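Beta-galactosidase (Bacillus circulans, PDB 4MAD) probably catalyses the hydrolysis of terminal non-reducing beta-D-galactose residues in beta-D-galactosides, as a glycoside hydrolase of family 35. Local coordinates at residues T304-T309 / D470-T475; I530-S533 / V539-V542. One frame throughout, in Å; residues are numbered along the deposited sequence.

In the fold
The two contacts illustrate how a multidomain chain is closed at two very different scales. From the N terminus the chain first builds the eight-stranded parallel barrel, then the hairpin that carries 304-309. It runs through the all-beta region and reaches 470-475, where contact 1 closes a loop of 160 intervening residues and ties the catalytic-domain region to the first all-beta domain. Contact 2 opens only afterwards and closes over five residues, joining strands 528-531 and 537-542 in the galactose-binding domain. The loops therefore follow in series and neither nest nor cross. The contact centres lie 24 Å apart, with nearest atoms separated by about 11 Å.

Contact 1 (T304-T309 / D470-T475); sequences TDYQPT and DYKGIT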
ATOM      1  N   THR A 304      18.273 -11.063   1.797  1.00 35.52           N
ATOM      2  CA  THR A 304      18.343 -11.987   0.714  1.00 35.00           C
ATOM      3  C   THR A 304      17.211 -11.884  -0.306  1.00 32.88           C
ATOM      4  O   THR A 304      17.463 -11.908  -1.474  1.00 30.96           O
ATOM      5  CB  THR A 304      18.450 -13.416   1.241  1.00 37.41           C
ATOM      6  OG1 THR A 304      18.223 -14.321   0.186  1.00 42.06           O
ATOM      7  CG2 THR A 304      17.472 -13.698   2.274  1.00 38.47           C
ATOM      8  N   ASP A 305      15.975 -11.786   0.175  1.00 26.94           N
ATOM      9  CA  ASP A 305      14.756 -11.916  -0.610  1.00 23.52           C
ATOM     10  C   ASP A 305      13.851 -10.676  -0.611  1.00 19.86           C
ATOM     11  O   ASP A 305      13.783  -9.997   0.322  1.00 17.89           O
ATOM     12  CB  ASP A 305      13.884 -13.010  -0.042  1.00 23.66           C
ATOM     13  CG  ASP A 305      14.488 -14.395  -0.204  1.00 35.18           C
ATOM     14  OD1 ASP A 305      15.192 -14.623  -1.178  1.00 36.41           O
ATOM     15  OD2 ASP A 305      14.224 -15.234   0.642  1.00 35.74           O
ATOM     16  N   TYR A 306      13.199 -10.474  -1.728  1.00 16.97           N
ATOM     17  CA  TYR A 306      12.173  -9.493  -1.978  1.00 16.77           C
ATOM     18  C   TYR A 306      10.864 -10.104  -1.483  1.00 17.28           C
ATOM     19  O   TYR A 306      10.597 -11.236  -1.751  1.00 19.84           O
ATOM     20  CB  TYR A 306      12.103  -9.162  -3.473  1.00 16.81           C
ATOM     21  CG  TYR A 306      10.824  -8.475  -3.889  1.00 12.09           C
ATOM     22  CD1 TYR A 306      10.650  -7.123  -3.716  1.00 16.10           C
ATOM     23  CD2 TYR A 306       9.788  -9.169  -4.417  1.00 13.59           C
ATOM     24  CE1 TYR A 306       9.496  -6.503  -4.058  1.00 10.94           C
ATOM     25  CE2 TYR A 306       8.622  -8.553  -4.763  1.00 13.19           C
ATOM     26  CZ  TYR A 306       8.470  -7.211  -4.570  1.00 13.00           C
ATOM     27  OH  TYR A 306       7.323  -6.572  -4.896  1.00 14.72           O
ATOM     28  N   GLN A 307      10.081  -9.357  -0.725  1.00 16.79           N
ATOM     29  CA  GLN A 307       8.880  -9.892  -0.090  1.00 15.87           C
ATOM     30  C   GLN A 307       7.676  -8.966  -0.296  1.00 14.84           C
ATOM     31  O   GLN A 307       7.601  -7.944   0.262  1.00 16.37           O
ATOM     32  CB  GLN A 307       9.118 -10.078   1.401  1.00 16.33           C
ATOM     33  CG  GLN A 307      10.398 -10.699   1.791  1.00 13.94           C
ATOM     34  CD  GLN A 307      10.758 -10.487   3.273  1.00 22.95           C
ATOM     35  OE1 GLN A 307      10.935  -9.407   3.726  1.00 23.49           O
ATOM     36  NE2 GLN A 307      10.870 -11.555   3.982  1.00 26.32           N
ATOM     37  N   PRO A 308       6.776  -9.371  -1.138  1.00 15.15           N
ATOM     38  CA  PRO A 308       5.684  -8.511  -1.526  1.00 14.33           C
ATOM     39  C   PRO A 308       4.577  -8.623  -0.493  1.00 15.42           C
ATOM     40  O   PRO A 308       4.275  -9.696  -0.069  1.00 14.96           O
ATOM     41  CB  PRO A 308       5.269  -9.076  -2.876  1.00 12.58           C
ATOM     42  CG  PRO A 308       5.716 -10.426  -2.839  1.00 18.78           C
ATOM     43  CD  PRO A 308       6.937 -10.472  -2.068  1.00 14.24           C
ATOM     44  N   THR A 309       4.030  -7.501  -0.088  1.00 15.33           N
ATOM     45  CA  THR A 309       2.936  -7.465   0.840  1.00 15.22           C
ATOM     46  C   THR A 309       1.638  -7.825   0.113  1.00 14.84           C
ATOM     47  O   THR A 309       1.518  -7.536  -1.024  1.00 15.60           O
ATOM     48  CB  THR A 309       2.851  -6.076   1.484  1.00 18.90           C
ATOM     49  OG1 THR A 309       3.977  -5.874   2.334  1.00 19.61           O
ATOM     50  CG2 THR A 309       1.567  -5.920   2.285  1.00 16.69           C
ATOM     51  N   ASP A 470      13.927   1.142  -6.255  1.00 20.02           N
ATOM     52  CA  ASP A 470      13.427  -0.133  -6.693  1.00 16.99           C
ATOM     53  C   ASP A 470      12.776   0.011  -8.062  1.00 17.41           C
ATOM     54  O   ASP A 470      11.625   0.217  -8.151  1.00 17.48           O
ATOM     55  CB  ASP A 470      12.431  -0.681  -5.668  1.00 16.07           C
ATOM     56  CG  ASP A 470      12.036  -2.103  -5.938  1.00 20.62           C
ATOM     57  OD1 ASP A 470      12.729  -2.798  -6.624  1.00 20.59           O
ATOM     58  OD2 ASP A 470      11.085  -2.535  -5.372  1.00 18.46           O
ATOM     59  N   TYR A 471      13.597  -0.030  -9.102  1.00 17.68           N
ATOM     60  CA  TYR A 471      13.126   0.015 -10.464  1.00 18.65           C
ATOM     61  C   TYR A 471      12.407  -1.276 -10.799  1.00 17.00           C
ATOM     62  O   TYR A 471      12.817  -2.288 -10.404  1.00 19.74           O
ATOM     63  CB  TYR A 471      14.271   0.184 -11.458  1.00 17.30           C
ATOM     64  CG  TYR A 471      14.941   1.527 -11.418  1.00 23.02           C
ATOM     65  CD1 TYR A 471      14.429   2.584 -12.105  1.00 22.74           C
ATOM     66  CD2 TYR A 471      16.066   1.727 -10.683  1.00 24.90           C
ATOM     67  CE1 TYR A 471      15.012   3.766 -12.094  1.00 22.84           C
ATOM     68  CE2 TYR A 471      16.656   2.927 -10.652  1.00 25.39           C
ATOM     69  CZ  TYR A 471      16.120   3.937 -11.354  1.00 26.99           C
ATOM     70  OH  TYR A 471      16.707   5.135 -11.302  1.00 35.05           O
ATOM     71  N   LYS A 472      11.376  -1.188 -11.595  1.00 16.94           N
ATOM     72  CA  LYS A 472      10.599  -2.332 -11.955  1.00 17.24           C
ATOM     73  C   LYS A 472      10.627  -2.629 -13.487  1.00 20.24           C
ATOM     74  O   LYS A 472      10.878  -1.756 -14.292  1.00 20.19           O
ATOM     75  CB  LYS A 472       9.201  -2.175 -11.385  1.00 16.75           C
ATOM     76  CG  LYS A 472       9.193  -1.950  -9.922  1.00 13.83           C
ATOM     77  CD  LYS A 472       9.706  -3.109  -9.230  1.00 14.71           C
ATOM     78  CE  LYS A 472       9.022  -3.327  -7.894  1.00 17.95           C
ATOM     79  NZ  LYS A 472       9.658  -4.270  -7.057  1.00 15.88           N
ATOM     80  N   GLY A 473      10.405  -3.880 -13.844  1.00 17.95           N
ATOM     81  CA  GLY A 473      10.616  -4.365 -15.187  1.00 16.56           C
ATOM     82  C   GLY A 473      11.929  -5.090 -15.260  1.00 17.66           C
ATOM     83  O   GLY A 473      12.219  -5.900 -14.448  1.00 17.51           O
ATOM     84  N   ILE A 474      12.681  -4.775 -16.294  1.00 17.07           N
ATOM     85  CA  ILE A 474      14.005  -5.306 -16.497  1.00 16.91           C
ATOM     86  C   ILE A 474      14.930  -4.130 -16.292  1.00 18.50           C
ATOM     87  O   ILE A 474      14.836  -3.169 -16.969  1.00 18.98           O
ATOM     88  CB  ILE A 474      14.121  -5.875 -17.905  1.00 16.56           C
ATOM     89  CG1 ILE A 474      13.220  -7.071 -18.018  1.00 17.40           C
ATOM     90  CG2 ILE A 474      15.493  -6.238 -18.212  1.00 16.93           C
ATOM     91  CD1 ILE A 474      12.958  -7.511 -19.291  1.00 20.48           C
ATOM     92  N   THR A 475      15.743  -4.208 -15.266  1.00 17.54           N
ATOM     93  CA  THR A 475      16.628  -3.126 -14.918  1.00 20.46           C
ATOM     94  C   THR A 475      17.757  -2.775 -15.883  1.00 22.35           C
ATOM     95  O   THR A 475      17.980  -1.639 -16.122  1.00 22.14           O
ATOM     96  CB  THR A 475      17.192  -3.308 -13.516  1.00 22.55           C
ATOM     97  OG1 THR A 475      17.934  -4.502 -13.459  1.00 18.76           O
ATOM     98  CG2 THR A 475      16.074  -3.370 -12.551  1.00 24.11           C
TER
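Y306 and K472 meet where the hairpin of strands 299-301 and 306-308, in the family 35 catalytic region, faces the first all-beta domain; here the link between the two parts of the fold is an aromatic ring set against a buried ion pair. The direct meeting is slight: a charged nitrogen against the ring near CE1. The two side chains arrive from opposite directions, and K472 NZ lies 3.7 Å from Y306 CE1, oblique to the ring. The tyrosine is aimed across the gap because its CG stands anti to the backbone N (chi1 163°), while the lysine chain bends at chi2 and chi3, which carries NZ to the ring although the side chain does not set out toward it.

Charge supplies the rest. Within 470-475, K472 NZ forms a salt bridge to D470 OD2 at 2.8 Å, meeting that oxygen from above the carboxylate plane, 39° out of it. The same ammonium has a second anionic mate in D418, and R434 bonds the other oxygen of D470, so the carboxylate is gripped by two cations. The carboxylates of D470 and D418 would probably help keep the buried lysine protonated, although nearby R434 probably works against this.

Hydrogen bonding then links ring and charge indirectly: the hydroxyl of Y306 and the ammonium of K472 both bond to the carbonyl O of G460, and D470 OD2 also accepts from the backbone N of I462. A methionine in place of K472 would lack the charge, which is likely to leave D470 and D418 without a shared cation and the G460 carbonyl with one donor fewer.

On the tyrosine's own strand, P308 N lies over one face of the Y306 ring, displaced from its centre, 4.1 Å above its plane, while across the contact D470 OD2 comes within 4.5 Å of Y306 CE1.

Contact 2 (I530-S533 / V539-V542); sequences IDLS and VVFV
A beta-arch in the galactose-binding domain sets I530 and L532 against V540 and V542: two successive strands, joined by a short connection, face each other through side chains instead of pairing their backbones. At the nearest point the CA atoms of I530 and V540 stand 9.1 Å apart, a separation spanned by the side chains between them.

The central pair meets tip to tip. I530 CD1 reaches V540 CG1 at 3.9 Å, carried there by an extended outer bond (chi2 -178°) that pushes the methyl well forward of its strand. The same I530 CD1 lies 4.3 Å from V542 CG2, so one methyl touches both inward-facing valines. V540 serves two partners with its two branches: CG1, anti to the backbone N (chi1 -177°), goes to the isoleucine, while V540 CG2 meets L532 CD2 at 4.2 Å, where the leucine runs alongside the valine, the two pointing opposite ways. L547, L559 and L575, from neighbouring strands, continue this apolar interior.

Strand alternation sorts the rest. V539 and F541 point away from 530-533, and F541 finds the ring of H546 and the side chains of L495 and L498 instead.

Polar bonding fixes the end of the first strand rather than bridging the gap. D531 OD1 accepts from S533 N at 3.0 Å, an Asx turn, with the donor 44° out of the carboxylate plane. D531 OD1 also receives S533 OG at 2.8 Å through its syn lone pair, so a single oxygen holds both the backbone N and the hydroxyl of the serine as the chain leaves the strand.

Such end-on meeting of aliphatic side chains between strands that do not pair is typical of the interior of a beta-sandwich, the fold expected of this galactose-binding family.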
ATOM      1  N   ILE A 530     -14.611 -12.704  -3.173  1.00 17.58           N
ATOM      2  CA  ILE A 530     -14.358 -13.635  -4.233  1.00 17.24           C
ATOM      3  C   ILE A 530     -13.330 -14.702  -3.836  1.00 17.43           C
ATOM      4  O   ILE A 530     -12.245 -14.389  -3.522  1.00 19.00           O
ATOM      5  CB  ILE A 530     -13.828 -12.925  -5.506  1.00 18.83           C
ATOM      6  CG1 ILE A 530     -14.764 -11.836  -5.959  1.00 20.89           C
ATOM      7  CG2 ILE A 530     -13.688 -13.890  -6.591  1.00 19.54           C
ATOM      8  CD1 ILE A 530     -14.336 -11.135  -7.214  1.00 23.70           C
ATOM      9  N   ASP A 531     -13.715 -15.955  -3.896  1.00 17.51           N
ATOM     10  CA  ASP A 531     -12.869 -17.059  -3.511  1.00 18.85           C
ATOM     11  C   ASP A 531     -12.045 -17.510  -4.693  1.00 17.22           C
ATOM     12  O   ASP A 531     -12.579 -17.982  -5.618  1.00 19.44           O
ATOM     13  CB  ASP A 531     -13.705 -18.236  -3.080  1.00 20.75           C
ATOM     14  CG  ASP A 531     -12.909 -19.496  -2.940  1.00 30.01           C
ATOM     15  OD1 ASP A 531     -11.718 -19.468  -2.772  1.00 23.67           O
ATOM     16  OD2 ASP A 531     -13.522 -20.546  -3.009  1.00 37.19           O
ATOM     17  N   LEU A 532     -10.751 -17.283  -4.616  1.00 17.83           N
ATOM     18  CA  LEU A 532      -9.851 -17.491  -5.711  1.00 18.07           C
ATOM     19  C   LEU A 532      -8.893 -18.638  -5.485  1.00 19.24           C
ATOM     20  O   LEU A 532      -7.910 -18.742  -6.155  1.00 18.48           O
ATOM     21  CB  LEU A 532      -9.063 -16.243  -5.972  1.00 15.32           C
ATOM     22  CG  LEU A 532      -9.913 -15.119  -6.533  1.00 18.54           C
ATOM     23  CD1 LEU A 532      -9.622 -13.790  -6.020  1.00 18.31           C
ATOM     24  CD2 LEU A 532     -10.029 -15.168  -8.003  1.00 20.13           C
ATOM     25  N   SER A 533      -9.266 -19.482  -4.521  1.00 18.00           N
ATOM     26  CA  SER A 533      -8.455 -20.603  -4.079  1.00 17.57           C
ATOM     27  C   SER A 533      -8.197 -21.604  -5.191  1.00 19.13           C
ATOM     28  O   SER A 533      -7.213 -22.299  -5.167  1.00 18.78           O
ATOM     29  CB  SER A 533      -9.068 -21.328  -2.871  1.00 19.78           C
ATOM     30  OG  SER A 533     -10.297 -21.881  -3.167  1.00 25.31           O
ATOM     31  N   VAL A 539      -5.105 -10.917 -10.987  1.00 15.70           N
ATOM     32  CA  VAL A 539      -5.860  -9.806 -10.469  1.00 14.88           C
ATOM     33  C   VAL A 539      -7.328  -9.905 -10.900  1.00 15.09           C
ATOM     34  O   VAL A 539      -7.653 -10.626 -11.783  1.00 16.25           O
ATOM     35  CB  VAL A 539      -5.291  -8.478 -10.934  1.00 15.59           C
ATOM     36  CG1 VAL A 539      -3.922  -8.270 -10.381  1.00 16.74           C
ATOM     37  CG2 VAL A 539      -5.291  -8.390 -12.405  1.00 17.87           C
ATOM     38  N   VAL A 540      -8.177  -9.149 -10.239  1.00 16.70           N
ATOM     39  CA  VAL A 540      -9.578  -9.115 -10.568  1.00 15.64           C
ATOM     40  C   VAL A 540     -10.145  -7.695 -10.642  1.00 15.50           C
ATOM     41  O   VAL A 540      -9.800  -6.878  -9.867  1.00 14.82           O
ATOM     42  CB  VAL A 540     -10.346  -9.955  -9.549  1.00 17.02           C
ATOM     43  CG1 VAL A 540     -11.774 -10.010  -9.882  1.00 18.17           C
ATOM     44  CG2 VAL A 540      -9.752 -11.313  -9.548  1.00 16.44           C
ATOM     45  N   PHE A 541     -11.070  -7.486 -11.574  1.00 14.99           N
ATOM     46  CA  PHE A 541     -11.761  -6.221 -11.771  1.00 15.51           C
ATOM     47  C   PHE A 541     -13.247  -6.438 -11.582  1.00 15.80           C
ATOM     48  O   PHE A 541     -13.757  -7.390 -12.032  1.00 20.45           O
ATOM     49  CB  PHE A 541     -11.467  -5.603 -13.159  1.00 17.20           C
ATOM     50  CG  PHE A 541     -10.005  -5.389 -13.420  1.00 20.88           C
ATOM     51  CD1 PHE A 541      -9.442  -4.163 -13.249  1.00 23.38           C
ATOM     52  CD2 PHE A 541      -9.199  -6.437 -13.761  1.00 18.58           C
ATOM     53  CE1 PHE A 541      -8.104  -3.994 -13.449  1.00 22.45           C
ATOM     54  CE2 PHE A 541      -7.871  -6.239 -13.964  1.00 22.44           C
ATOM     55  CZ  PHE A 541      -7.339  -5.049 -13.787  1.00 19.00           C
ATOM     56  N   VAL A 542     -13.917  -5.557 -10.881  1.00 16.04           N
ATOM     57  CA  VAL A 542     -15.357  -5.634 -10.762  1.00 14.64           C
ATOM     58  C   VAL A 542     -15.935  -4.310 -11.249  1.00 15.58           C
ATOM     59  O   VAL A 542     -15.611  -3.320 -10.762  1.00 18.11           O
ATOM     60  CB  VAL A 542     -15.766  -5.924  -9.318  1.00 16.12           C
ATOM     61  CG1 VAL A 542     -17.264  -5.790  -9.099  1.00 16.33           C
ATOM     62  CG2 VAL A 542     -15.231  -7.262  -8.931  1.00 13.40           C
TER